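Local coordinates for beta-agarase AgaA (Microbulbifer thermotolerans, PDB 3WZ1), which hydrolyses the beta-1,4-galactosidic linkages of agarose from within the chain, through this GH16 catalytic domain, giving neoagarotetraose as the main product, at residues 25-28 with 29-33; 36-39 with 40-44; 48-51 with 52-56; 250-253 with 254-257. All blocks are in the same frame, centred on the assembly; numbering follows the deposited sequence.

Interaction 1 (25-28 with 29-33); sequences LSDD and FNYEA. With NA (sodium ion), chain B.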
ATOM      1  N   LEU A  25      -0.919   3.946  15.460  1.00  9.84           N
ATOM      2  CA  LEU A  25      -0.031   3.883  14.303  1.00  9.65           C
ATOM      3  C   LEU A  25      -0.327   5.000  13.294  1.00  9.65           C
ATOM      4  O   LEU A  25       0.509   5.344  12.458  1.00  9.47           O
ATOM      5  CB  LEU A  25      -0.121   2.510  13.617  1.00  9.89           C
ATOM      6  CG  LEU A  25       0.763   2.293  12.397  1.00  9.95           C
ATOM      7  CD1 LEU A  25       2.246   2.459  12.702  1.00 10.26           C
ATOM      8  CD2 LEU A  25       0.493   0.921  11.792  1.00 10.50           C
ATOM      9  N   SER A  26      -1.528   5.565  13.372  1.00  9.11           N
ATOM     10  CA  SER A  26      -1.935   6.617  12.438  1.00  9.17           C
ATOM     11  C   SER A  26      -0.931   7.770  12.475  1.00  9.11           C
ATOM     12  O   SER A  26      -0.500   8.187  13.558  1.00  9.99           O
ATOM     13  CB  SER A  26      -3.331   7.125  12.766  1.00  9.31           C
ATOM     14  OG  SER A  26      -4.252   6.035  12.854  1.00  9.25           O
ATOM     15  N   ASP A  27      -0.554   8.248  11.296  1.00  9.31           N
ATOM     16  CA  ASP A  27       0.543   9.211  11.131  1.00  9.42           C
ATOM     17  C   ASP A  27       0.187  10.128   9.959  1.00  9.52           C
ATOM     18  O   ASP A  27      -0.039   9.643   8.867  1.00  9.57           O
ATOM     19  CB  ASP A  27       1.889   8.481  10.915  1.00  9.65           C
ATOM     20  CG  ASP A  27       3.108   9.369  11.151  1.00  9.84           C
ATOM     21  OD1 ASP A  27       2.947  10.605  11.226  1.00  9.83           O
ATOM     22  OD2 ASP A  27       4.242   8.821  11.242  1.00  9.91           O
ATOM     23  N   ASP A  28       0.144  11.439  10.204  1.00  9.80           N
ATOM     24  CA  ASP A  28      -0.035  12.413   9.131  1.00 10.05           C
ATOM     25  C   ASP A  28       1.255  13.129   8.716  1.00 10.29           C
ATOM     26  O   ASP A  28       1.222  14.072   7.938  1.00 10.10           O
ATOM     27  CB  ASP A  28      -1.186  13.396   9.432  1.00 10.89           C
ATOM     28  CG  ASP A  28      -0.931  14.265  10.636  1.00 11.91           C
ATOM     29  OD1 ASP A  28       0.103  14.080  11.336  1.00 13.27           O
ATOM     30  OD2 ASP A  28      -1.785  15.150  10.900  1.00 11.63           O
ATOM     31  N   PHE A  29       2.393  12.656   9.223  1.00  9.99           N
ATOM     32  CA  PHE A  29       3.700  13.004   8.663  1.00 10.57           C
ATOM     33  C   PHE A  29       4.007  14.498   8.719  1.00 11.34           C
ATOM     34  O   PHE A  29       4.667  15.048   7.844  1.00 11.75           O
ATOM     35  CB  PHE A  29       3.827  12.437   7.232  1.00 10.12           C
ATOM     36  CG  PHE A  29       3.736  10.934   7.190  1.00 10.28           C
ATOM     37  CD1 PHE A  29       4.703  10.151   7.803  1.00 10.21           C
ATOM     38  CD2 PHE A  29       2.664  10.296   6.562  1.00 10.40           C
ATOM     39  CE1 PHE A  29       4.603   8.785   7.801  1.00 10.34           C
ATOM     40  CE2 PHE A  29       2.562   8.923   6.556  1.00 10.29           C
ATOM     41  CZ  PHE A  29       3.544   8.169   7.172  1.00 10.26           C
ATOM     42  N   ASN A  30       3.570  15.132   9.794  1.00 13.17           N
ATOM     43  CA  ASN A  30       3.867  16.541  10.021  1.00 14.21           C
ATOM     44  C   ASN A  30       5.076  16.700  10.936  1.00 14.61           C
ATOM     45  O   ASN A  30       5.009  17.217  12.064  1.00 16.94           O
ATOM     46  CB  ASN A  30       2.625  17.271  10.532  1.00 15.44           C
ATOM     47  CG  ASN A  30       1.599  17.447   9.449  1.00 16.33           C
ATOM     48  OD1 ASN A  30       0.481  16.958   9.561  1.00 19.68           O
ATOM     49  ND2 ASN A  30       1.976  18.120   8.384  1.00 16.03           N
ATOM     50  N   TYR A  31       6.192  16.212  10.427  1.00 13.07           N
ATOM     51  CA  TYR A  31       7.489  16.335  11.090  1.00 12.75           C
ATOM     52  C   TYR A  31       8.559  16.205  10.030  1.00 12.76           C
ATOM     53  O   TYR A  31       8.278  15.827   8.879  1.00 13.87           O
ATOM     54  CB  TYR A  31       7.682  15.281  12.182  1.00 12.23           C
ATOM     55  CG  TYR A  31       7.404  13.841  11.768  1.00 12.02           C
ATOM     56  CD1 TYR A  31       6.125  13.305  11.858  1.00 11.77           C
ATOM     57  CD2 TYR A  31       8.440  13.013  11.333  1.00 11.49           C
ATOM     58  CE1 TYR A  31       5.877  12.005  11.482  1.00 11.83           C
ATOM     59  CE2 TYR A  31       8.209  11.707  10.976  1.00 11.36           C
ATOM     60  CZ  TYR A  31       6.925  11.198  11.049  1.00 11.36           C
ATOM     61  OH  TYR A  31       6.686   9.874  10.696  1.00 10.81           O
ATOM     62  N   GLU A  32       9.796  16.512  10.407  1.00 13.31           N
ATOM     63  CA  GLU A  32      10.917  16.445   9.478  1.00 13.94           C
ATOM     64  C   GLU A  32      11.769  15.223   9.847  1.00 13.58           C
ATOM     65  O   GLU A  32      12.291  15.135  10.959  1.00 14.94           O
ATOM     66  CB  GLU A  32      11.727  17.748   9.530  1.00 14.97           C
ATOM     67  CG  GLU A  32      10.950  18.958   9.035  1.00 16.78           C
ATOM     68  CD  GLU A  32      10.558  18.852   7.569  1.00 18.33           C
ATOM     69  OE1 GLU A  32      11.425  18.488   6.745  1.00 18.65           O
ATOM     70  OE2 GLU A  32       9.373  19.137   7.236  1.00 20.58           O
ATOM     71  N   ALA A  33      11.872  14.275   8.913  1.00 12.05           N
ATOM     72  CA  ALA A  33      12.724  13.091   9.078  1.00 11.90           C
ATOM     73  C   ALA A  33      13.543  12.921   7.809  1.00 11.85           C
ATOM     74  O   ALA A  33      13.090  12.326   6.819  1.00 11.61           O
ATOM     75  CB  ALA A  33      11.897  11.857   9.376  1.00 11.68           C
TER
HETATM   76 NA    NA B 401       0.289  14.909   5.984  1.00 10.80          NA
HETATM   77  O   HOH W   1       2.485  14.173  12.242  1.00 20.79           O
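The ring of Phe29 carries the carboxylate of Asp27 on one face, with CG 3.7 Å above the ring plane and offset toward the rim; the two planes are 25° apart, so the groups are stacked. CB of Asp27 lies over the same ring, 4.3 Å from its centroid, in a CH-pi contact. Tyr31 meets the same carboxylate at its ring edge, nearly coplanar with it. The phenol OH donates to Asp27 OD2 at 2.7 Å, on the syn side of the carboxylate, while Tyr31 CE1 lies 3.3 Å from Asp27 OD1. That second oxygen accepts the backbone N of Phe29 at 2.9 Å, a donor standing 45° out of the carboxylate plane. With CG anti to the backbone N, chi1 -163° swings the carboxylate to where it meets both Phe29 and Tyr31.

This stretch belongs to the long loop between strand 18-22 and helix 40-45 of the GH16 beta-jelly roll, and it also serves a metal site: Asp28 O binds a sodium ion at 2.3 Å, together with Asp4, Gly72 and Asp267. Asp27 OD2 has a further donor in Trp46 NE1, so one buried oxygen is gripped by two side chains. Replacing Asp27 by an alanine would probably leave the Tyr31 hydroxyl and the N-H groups of Phe29 and the Trp46 indole without this acceptor, and uncover part of the phenylalanine face.

On the neighbouring residue, Asp28 OD1 accepts a bond from a water at 2.6 Å; the same water accepts the backbone N of Asn30 and sits at the edge of the Tyr31 ring, in its plane.

Interaction 2 (36-39 with 40-44); sequences AGKS and TRFYE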
ATOM      1  N   ALA A  36      18.661  10.244   5.555  1.00 11.53           N
ATOM      2  CA  ALA A  36      19.658   9.575   6.397  1.00 11.65           C
ATOM      3  C   ALA A  36      19.404   9.942   7.854  1.00 11.54           C
ATOM      4  O   ALA A  36      19.547  11.115   8.227  1.00 12.42           O
ATOM      5  CB  ALA A  36      21.070   9.999   5.974  1.00 12.00           C
ATOM      6  N   GLY A  37      19.005   8.966   8.665  1.00 11.44           N
ATOM      7  CA  GLY A  37      18.843   9.177  10.111  1.00 11.82           C
ATOM      8  C   GLY A  37      17.417   9.401  10.572  1.00 12.07           C
ATOM      9  O   GLY A  37      17.116   9.212  11.740  1.00 11.67           O
ATOM     10  N   LYS A  38      16.542   9.820   9.656  1.00 11.29           N
ATOM     11  CA  LYS A  38      15.130  10.013   9.977  1.00 11.37           C
ATOM     12  C   LYS A  38      14.950  10.934  11.197  1.00 11.79           C
ATOM     13  O   LYS A  38      15.571  11.993  11.257  1.00 12.76           O
ATOM     14  CB  LYS A  38      14.427   8.655  10.116  1.00 10.86           C
ATOM     15  CG  LYS A  38      14.457   7.788   8.862  1.00 10.24           C
ATOM     16  CD  LYS A  38      13.720   8.456   7.707  1.00  9.64           C
ATOM     17  CE  LYS A  38      13.465   7.486   6.558  1.00  9.29           C
ATOM     18  NZ  LYS A  38      14.731   7.082   5.864  1.00  9.16           N
ATOM     19  N   SER A  39      14.097  10.556  12.142  1.00 11.62           N
ATOM     20  CA  SER A  39      13.819  11.377  13.318  1.00 11.97           C
ATOM     21  C   SER A  39      13.269  10.527  14.445  1.00 11.75           C
ATOM     22  O   SER A  39      12.830   9.394  14.239  1.00 11.25           O
ATOM     23  CB  SER A  39      12.843  12.489  12.977  1.00 12.47           C
ATOM     24  OG  SER A  39      11.515  11.993  12.952  1.00 12.14           O
ATOM     25  N   THR A  40      13.289  11.079  15.659  1.00 12.08           N
ATOM     26  CA  THR A  40      12.749  10.358  16.798  1.00 13.03           C
ATOM     27  C   THR A  40      11.273  10.005  16.548  1.00 13.27           C
ATOM     28  O   THR A  40      10.849   8.878  16.789  1.00 12.46           O
ATOM     29  CB  THR A  40      12.901  11.181  18.083  1.00 14.47           C
ATOM     30  OG1 THR A  40      14.284  11.535  18.235  1.00 15.15           O
ATOM     31  CG2 THR A  40      12.452  10.391  19.270  1.00 14.98           C
ATOM     32  N   ARG A  41      10.508  10.964  16.040  1.00 13.98           N
ATOM     33  CA  ARG A  41       9.078  10.727  15.799  1.00 15.21           C
ATOM     34  C   ARG A  41       8.877   9.633  14.748  1.00 13.58           C
ATOM     35  O   ARG A  41       7.990   8.793  14.888  1.00 13.13           O
ATOM     36  CB  ARG A  41       8.384  12.013  15.357  1.00 17.90           C
ATOM     37  CG  ARG A  41       6.907  11.824  15.018  1.00 21.91           C
ATOM     38  CD  ARG A  41       5.998  12.452  16.054  1.00 26.99           C
ATOM     39  NE  ARG A  41       6.136  13.907  15.986  1.00 30.92           N
ATOM     40  CZ  ARG A  41       5.290  14.742  15.381  1.00 33.96           C
ATOM     41  NH1 ARG A  41       4.185  14.298  14.779  1.00 35.04           N
ATOM     42  NH2 ARG A  41       5.551  16.049  15.396  1.00 35.22           N
ATOM     43  N   PHE A  42       9.684   9.644  13.703  1.00 11.93           N
ATOM     44  CA  PHE A  42       9.582   8.589  12.690  1.00 11.13           C
ATOM     45  C   PHE A  42       9.686   7.210  13.333  1.00 11.40           C
ATOM     46  O   PHE A  42       8.868   6.319  13.097  1.00 10.79           O
ATOM     47  CB  PHE A  42      10.663   8.757  11.622  1.00 10.99           C
ATOM     48  CG  PHE A  42      10.684   7.654  10.606  1.00 10.90           C
ATOM     49  CD1 PHE A  42       9.856   7.723   9.491  1.00 10.83           C
ATOM     50  CD2 PHE A  42      11.532   6.559  10.741  1.00 10.70           C
ATOM     51  CE1 PHE A  42       9.872   6.705   8.543  1.00 10.87           C
ATOM     52  CE2 PHE A  42      11.554   5.540   9.799  1.00 10.57           C
ATOM     53  CZ  PHE A  42      10.724   5.622   8.699  1.00 10.60           C
ATOM     54  N   TYR A  43      10.701   7.030  14.168  1.00 11.44           N
ATOM     55  CA  TYR A  43      10.976   5.733  14.756  1.00 11.71           C
ATOM     56  C   TYR A  43      10.015   5.312  15.874  1.00 12.04           C
ATOM     57  O   TYR A  43      10.033   4.160  16.303  1.00 12.21           O
ATOM     58  CB  TYR A  43      12.443   5.658  15.231  1.00 12.09           C
ATOM     59  CG  TYR A  43      13.477   5.654  14.112  1.00 12.20           C
ATOM     60  CD1 TYR A  43      13.471   4.671  13.126  1.00 12.41           C
ATOM     61  CD2 TYR A  43      14.513   6.597  14.069  1.00 12.45           C
ATOM     62  CE1 TYR A  43      14.423   4.642  12.116  1.00 12.87           C
ATOM     63  CE2 TYR A  43      15.468   6.559  13.067  1.00 12.44           C
ATOM     64  CZ  TYR A  43      15.423   5.576  12.099  1.00 13.34           C
ATOM     65  OH  TYR A  43      16.362   5.520  11.076  1.00 14.00           O
ATOM     66  N   GLU A  44       9.141   6.218  16.316  1.00 12.87           N
ATOM     67  CA  GLU A  44       8.106   5.827  17.255  1.00 14.31           C
ATOM     68  C   GLU A  44       7.145   4.812  16.625  1.00 13.33           C
ATOM     69  O   GLU A  44       6.562   3.973  17.329  1.00 13.39           O
ATOM     70  CB  GLU A  44       7.302   7.027  17.747  1.00 17.09           C
ATOM     71  CG  GLU A  44       8.005   7.947  18.734  1.00 21.18           C
ATOM     72  CD  GLU A  44       7.193   9.224  18.967  1.00 24.87           C
ATOM     73  OE1 GLU A  44       5.942   9.183  18.834  1.00 30.44           O
ATOM     74  OE2 GLU A  44       7.787  10.285  19.239  1.00 31.31           O
TER
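Ser39 and Phe42 meet through a capping bond: Ser39 OG accepts the backbone N of Phe42 at 3.1 Å, with a nearly straight N-H...O angle of 165°. The hydroxyl reaches forward to the first turn because it sits between its own N and carbonyl carbon (chi1 80°). One residue further on, Tyr43 N donates to Ser39 O at 3.2 Å.

Beside this polar pair the methylenes of Lys38 run across the Phe42 ring. CG lies over one face, 4.0 Å from the centroid in a CH-pi contact, and CE comes within 3.9 Å of Phe42 CZ. Lys38 CB and CG also touch the phenol of Tyr43, the two side chains crossing at about a right angle. Gly37 O approaches that ring at its edge, 3.4 Å from Tyr43 CE2, and Phe42 CD2 rests over one of its faces. Lys38 thus touches both aromatic side chains, which also touch each other.

Further out, the bends at chi2 and chi4 bring Lys38 NZ to a salt bridge with Glu48 and to the carbonyls of Ala35 and Ser67. Glu48 also bonds to the hydroxyl of Tyr43, and the Phe42 ring meets that of Trp46. Tyr31 and Ala33 pack against Ser39 from the preceding loop. The arrangement is a serine N-cap, here starting the short, weakly bonded helix that leads into strand 46-48 of the jelly roll.

Interaction 3 (48-51 with 52-56); sequences EGFI and NPWTG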
ATOM      1  N   GLU A  48      12.747   1.617   8.673  1.00 10.13           N
ATOM      2  CA  GLU A  48      13.077   1.611   7.245  1.00 10.04           C
ATOM      3  C   GLU A  48      13.072   0.176   6.742  1.00 10.19           C
ATOM      4  O   GLU A  48      13.441  -0.747   7.481  1.00 10.86           O
ATOM      5  CB  GLU A  48      14.439   2.253   6.998  1.00 10.53           C
ATOM      6  CG  GLU A  48      14.415   3.755   7.273  1.00 10.35           C
ATOM      7  CD  GLU A  48      15.669   4.267   7.943  1.00 10.93           C
ATOM      8  OE1 GLU A  48      16.246   5.253   7.443  1.00 10.04           O
ATOM      9  OE2 GLU A  48      16.045   3.674   8.996  1.00 13.43           O
ATOM     10  N   GLY A  49      12.685  -0.016   5.492  1.00  9.75           N
ATOM     11  CA  GLY A  49      12.715  -1.329   4.842  1.00  9.67           C
ATOM     12  C   GLY A  49      11.420  -2.096   4.949  1.00  9.57           C
ATOM     13  O   GLY A  49      10.340  -1.515   4.820  1.00  8.96           O
ATOM     14  N   PHE A  50      11.556  -3.393   5.212  1.00  9.38           N
ATOM     15  CA  PHE A  50      10.516  -4.401   5.012  1.00  9.41           C
ATOM     16  C   PHE A  50      10.314  -5.124   6.339  1.00  9.98           C
ATOM     17  O   PHE A  50      10.912  -4.766   7.377  1.00 10.54           O
ATOM     18  CB  PHE A  50      11.023  -5.338   3.874  1.00  9.07           C
ATOM     19  CG  PHE A  50      10.081  -6.443   3.442  1.00  8.77           C
ATOM     20  CD1 PHE A  50       8.786  -6.188   3.012  1.00  8.83           C
ATOM     21  CD2 PHE A  50      10.520  -7.764   3.410  1.00  8.94           C
ATOM     22  CE1 PHE A  50       7.955  -7.212   2.611  1.00  8.77           C
ATOM     23  CE2 PHE A  50       9.682  -8.791   2.990  1.00  8.79           C
ATOM     24  CZ  PHE A  50       8.390  -8.511   2.580  1.00  9.09           C
ATOM     25  N   ILE A  51       9.463  -6.150   6.339  1.00  9.85           N
ATOM     26  CA  ILE A  51       9.243  -6.950   7.559  1.00 10.72           C
ATOM     27  C   ILE A  51      10.446  -7.811   7.924  1.00 11.14           C
ATOM     28  O   ILE A  51      10.532  -8.288   9.064  1.00 12.60           O
ATOM     29  CB  ILE A  51       7.979  -7.832   7.485  1.00 10.71           C
ATOM     30  CG1 ILE A  51       8.008  -8.752   6.257  1.00 10.85           C
ATOM     31  CG2 ILE A  51       6.726  -6.968   7.465  1.00 10.43           C
ATOM     32  CD1 ILE A  51       7.018  -9.885   6.342  1.00 11.14           C
ATOM     33  N   ASN A  52      11.344  -8.019   6.963  1.00 11.12           N
ATOM     34  CA  ASN A  52      12.552  -8.822   7.158  1.00 11.01           C
ATOM     35  C   ASN A  52      13.644  -8.262   6.232  1.00 11.28           C
ATOM     36  O   ASN A  52      13.406  -7.265   5.538  1.00 10.40           O
ATOM     37  CB  ASN A  52      12.232 -10.314   6.952  1.00 11.34           C
ATOM     38  CG  ASN A  52      11.792 -10.652   5.534  1.00 11.12           C
ATOM     39  OD1 ASN A  52      12.418 -10.248   4.562  1.00 11.13           O
ATOM     40  ND2 ASN A  52      10.711 -11.433   5.411  1.00 12.09           N
ATOM     41  N   PRO A  53      14.848  -8.869   6.220  1.00 11.32           N
ATOM     42  CA  PRO A  53      15.907  -8.265   5.424  1.00 11.55           C
ATOM     43  C   PRO A  53      15.809  -8.365   3.900  1.00 11.76           C
ATOM     44  O   PRO A  53      16.696  -7.849   3.204  1.00 11.86           O
ATOM     45  CB  PRO A  53      17.158  -9.012   5.904  1.00 11.96           C
ATOM     46  CG  PRO A  53      16.817  -9.428   7.300  1.00 11.61           C
ATOM     47  CD  PRO A  53      15.381  -9.843   7.180  1.00 11.73           C
ATOM     48  N   TRP A  54      14.791  -9.026   3.358  1.00 10.90           N
ATOM     49  CA  TRP A  54      14.644  -9.100   1.908  1.00 10.97           C
ATOM     50  C   TRP A  54      14.641  -7.708   1.298  1.00 10.81           C
ATOM     51  O   TRP A  54      13.981  -6.821   1.816  1.00 10.15           O
ATOM     52  CB  TRP A  54      13.345  -9.797   1.554  1.00 11.63           C
ATOM     53  CG  TRP A  54      13.162 -10.120   0.117  1.00 12.34           C
ATOM     54  CD1 TRP A  54      14.045 -10.772  -0.699  1.00 13.18           C
ATOM     55  CD2 TRP A  54      11.986  -9.893  -0.666  1.00 12.52           C
ATOM     56  NE1 TRP A  54      13.505 -10.917  -1.956  1.00 13.68           N
ATOM     57  CE2 TRP A  54      12.237 -10.405  -1.956  1.00 12.65           C
ATOM     58  CE3 TRP A  54      10.754  -9.283  -0.414  1.00 12.57           C
ATOM     59  CZ2 TRP A  54      11.291 -10.346  -2.984  1.00 12.83           C
ATOM     60  CZ3 TRP A  54       9.808  -9.236  -1.444  1.00 12.62           C
ATOM     61  CH2 TRP A  54      10.096  -9.760  -2.714  1.00 12.81           C
ATOM     62  N   THR A  55      15.373  -7.532   0.208  1.00 10.85           N
ATOM     63  CA  THR A  55      15.463  -6.208  -0.420  1.00 11.20           C
ATOM     64  C   THR A  55      14.528  -6.003  -1.614  1.00 10.65           C
ATOM     65  O   THR A  55      14.570  -4.940  -2.242  1.00 10.34           O
ATOM     66  CB  THR A  55      16.905  -5.885  -0.810  1.00 12.16           C
ATOM     67  OG1 THR A  55      17.417  -6.937  -1.625  1.00 12.73           O
ATOM     68  CG2 THR A  55      17.743  -5.725   0.467  1.00 12.81           C
ATOM     69  N   GLY A  56      13.697  -6.996  -1.926  1.00 10.06           N
ATOM     70  CA  GLY A  56      12.540  -6.766  -2.781  1.00 10.06           C
ATOM     71  C   GLY A  56      12.475  -7.529  -4.078  1.00  9.78           C
ATOM     72  O   GLY A  56      13.416  -8.260  -4.445  1.00 11.08           O
TER
HETATM   73  O   HOH W   2      14.149  -4.585   5.562  1.00 12.46           O
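Phe50 and Asn52 are joined across the backbone by a water, which accepts Phe50 N at 2.9 Å and donates to Asn52 O at 2.8 Å, just after Gly49, whose backbone angles (phi 93°, psi -138°) are poorly suited to a residue with a side chain.

The amide of Asn52 lies alongside the Phe50 ring, pointing the same way but turned almost perpendicular to it. Its OD1 sits at the ring's edge, 3.3 Å from Phe50 CD2. The same oxygen accepts the backbone N of Trp54 at 2.9 Å, in the carbonyl plane, a bond that fixes the rotation of the amide. Trp54 then brings the edge of its six-membered ring toward the Phe50 face in an offset edge-to-face pair, with centroids 5.5 Å apart and planes at 60°. The closest atoms are Trp54 CE3 and Phe50 CE2, 3.6 Å apart. Ile51 CG1 covers the centre of one Phe50 face, and the backbone N of Gly56 sits over the Trp54 ring.

Trp62 meets both aromatic rings, while Phe50 also touches Trp120 and Leu122 of strand 116-123 and Ile235 of strand 232-239. Phe50 comes within about 8 Å of Glu129, the predicted nucleophile, measured between side chains. The motif is an Asx turn made by Asn52, set in a loop between strands 46-48 and 60-62, near the probable active-site region of the GH16 jelly roll.

Interaction 4 (250-253 with 254-257); sequences TPTD and AELA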
ATOM      1  N   THR A 250      10.023  -1.505 -16.971  1.00 11.19           N
ATOM      2  CA  THR A 250      10.828  -1.089 -15.824  1.00 11.12           C
ATOM      3  C   THR A 250      11.287   0.342 -16.100  1.00 10.87           C
ATOM      4  O   THR A 250      11.399   0.750 -17.274  1.00 11.04           O
ATOM      5  CB  THR A 250      12.009  -2.086 -15.596  1.00 11.46           C
ATOM      6  OG1 THR A 250      12.651  -1.831 -14.333  1.00 10.83           O
ATOM      7  CG2 THR A 250      13.057  -1.950 -16.680  1.00 11.74           C
ATOM      8  N   PRO A 251      11.551   1.134 -15.051  1.00 10.39           N
ATOM      9  CA  PRO A 251      11.894   2.521 -15.320  1.00 10.26           C
ATOM     10  C   PRO A 251      13.178   2.709 -16.125  1.00 10.69           C
ATOM     11  O   PRO A 251      14.138   1.939 -15.976  1.00 10.47           O
ATOM     12  CB  PRO A 251      12.086   3.131 -13.935  1.00 10.43           C
ATOM     13  CG  PRO A 251      11.278   2.264 -13.056  1.00 10.33           C
ATOM     14  CD  PRO A 251      11.399   0.883 -13.601  1.00 10.21           C
ATOM     15  N   THR A 252      13.192   3.752 -16.934  1.00 10.76           N
ATOM     16  CA  THR A 252      14.406   4.156 -17.630  1.00 10.84           C
ATOM     17  C   THR A 252      15.241   5.069 -16.725  1.00 10.94           C
ATOM     18  O   THR A 252      14.750   5.657 -15.744  1.00 10.43           O
ATOM     19  CB  THR A 252      14.077   4.926 -18.915  1.00 10.77           C
ATOM     20  OG1 THR A 252      13.424   6.153 -18.575  1.00 11.13           O
ATOM     21  CG2 THR A 252      13.191   4.098 -19.840  1.00 10.98           C
ATOM     22  N   ASP A 253      16.522   5.238 -17.062  1.00 11.63           N
ATOM     23  CA  ASP A 253      17.353   6.177 -16.339  1.00 11.79           C
ATOM     24  C   ASP A 253      16.771   7.605 -16.374  1.00 11.32           C
ATOM     25  O   ASP A 253      16.831   8.328 -15.400  1.00 11.36           O
ATOM     26  CB  ASP A 253      18.768   6.240 -16.939  1.00 12.64           C
ATOM     27  CG  ASP A 253      19.568   4.978 -16.718  1.00 14.42           C
ATOM     28  OD1 ASP A 253      19.088   4.015 -16.095  1.00 15.45           O
ATOM     29  OD2 ASP A 253      20.731   4.950 -17.180  1.00 16.09           O
ATOM     30  N   ALA A 254      16.193   7.993 -17.508  1.00 11.68           N
ATOM     31  CA  ALA A 254      15.636   9.331 -17.649  1.00 11.19           C
ATOM     32  C   ALA A 254      14.449   9.547 -16.704  1.00 10.80           C
ATOM     33  O   ALA A 254      14.315  10.601 -16.104  1.00 10.85           O
ATOM     34  CB  ALA A 254      15.216   9.589 -19.088  1.00 11.45           C
ATOM     35  N   GLU A 255      13.613   8.524 -16.553  1.00 10.48           N
ATOM     36  CA  GLU A 255      12.479   8.585 -15.628  1.00 10.47           C
ATOM     37  C   GLU A 255      12.965   8.664 -14.177  1.00 10.32           C
ATOM     38  O   GLU A 255      12.507   9.479 -13.384  1.00  9.88           O
ATOM     39  CB  GLU A 255      11.580   7.373 -15.819  1.00 10.78           C
ATOM     40  CG  GLU A 255      10.757   7.420 -17.093  1.00 11.31           C
ATOM     41  CD  GLU A 255      10.085   6.129 -17.449  1.00 12.32           C
ATOM     42  OE1 GLU A 255      10.494   5.053 -16.960  1.00 11.19           O
ATOM     43  OE2 GLU A 255       9.114   6.171 -18.233  1.00 13.78           O
ATOM     44  N   LEU A 256      13.950   7.828 -13.841  1.00 10.04           N
ATOM     45  CA  LEU A 256      14.457   7.777 -12.475  1.00 10.01           C
ATOM     46  C   LEU A 256      15.155   9.061 -12.057  1.00 10.21           C
ATOM     47  O   LEU A 256      15.183   9.407 -10.887  1.00 10.64           O
ATOM     48  CB  LEU A 256      15.421   6.598 -12.316  1.00  9.93           C
ATOM     49  CG  LEU A 256      14.751   5.233 -12.363  1.00 10.26           C
ATOM     50  CD1 LEU A 256      15.781   4.170 -12.654  1.00 10.44           C
ATOM     51  CD2 LEU A 256      14.025   4.946 -11.063  1.00 10.19           C
ATOM     52  N   ALA A 257      15.713   9.766 -13.040  1.00 10.48           N
ATOM     53  CA  ALA A 257      16.369  11.021 -12.789  1.00 11.21           C
ATOM     54  C   ALA A 257      15.446  12.223 -12.688  1.00 11.60           C
ATOM     55  O   ALA A 257      15.892  13.285 -12.274  1.00 12.15           O
ATOM     56  CB  ALA A 257      17.426  11.260 -13.845  1.00 11.64           C
TER
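Glu255 reaches back from the first turn of its helix to Thr252, and most of its side chain meets that residue. CB lies 3.5 Å from Thr252 OG1. CG, anti to the carbonyl carbon (chi1 -73°), closes on the same hydroxyl oxygen at 3.3 Å. The chain is extended from there: CD lies 3.5 Å from Thr252 OG1, and OE1 accepts the backbone N of Thr252 at 3.0 Å along a nearly straight path of 166°; the donor stands above the carboxylate plane, 37° out of it. OE1 also touches Pro251 CA. The other oxygen, OE2, turns to a salt bridge with Arg140.

Thr252 returns the favour: its OG1 accepts the backbone N of Glu255 at 3.1 Å. The two reciprocal bonds make a capping box, with Thr252 as the N-cap of helix 253-256. An alanine in place of Glu255 would probably leave the Thr252 N-H without this acceptor, open the return half of the box and cost Arg140 this salt bridge.

In the same turn, Leu256 N donates to Thr252 O at 3.0 Å, and Ala257 N to Asp253 O. The Leu256 side chain packs on Pro251, CG to CB at 3.7 Å, an apolar contact that joins the loop before the helix to its first turn.

This short helix follows a loop from helix 242-245 and leads toward strand 264-276. Leu256 rests on Ser78 and Arg80 of strand 73-80, and Asp253 makes a salt bridge to Arg80, tying the helix start to that strand.

Interactions 1, 2 and 3 follow one another early in the chain, from the loop after strand 18-22, through helix 40-45, to the loop after strand 46-48. Interactions 1 and 2 have centres about 10 Å apart and touch, Tyr31 packing on Arg41 and Ala33 on Ser39. Interactions 2 and 3 are about 17 Å apart between centres, yet Glu48 joins them through its salt bridge to Lys38. The three thus form a connected series leading to the loop near the predicted nucleophile. Interaction 4, near the chain's end, lies 23 to 29 Å from the others between centres and touches none. All four are local contacts within one GH16 domain, two in loops and two at helix starts.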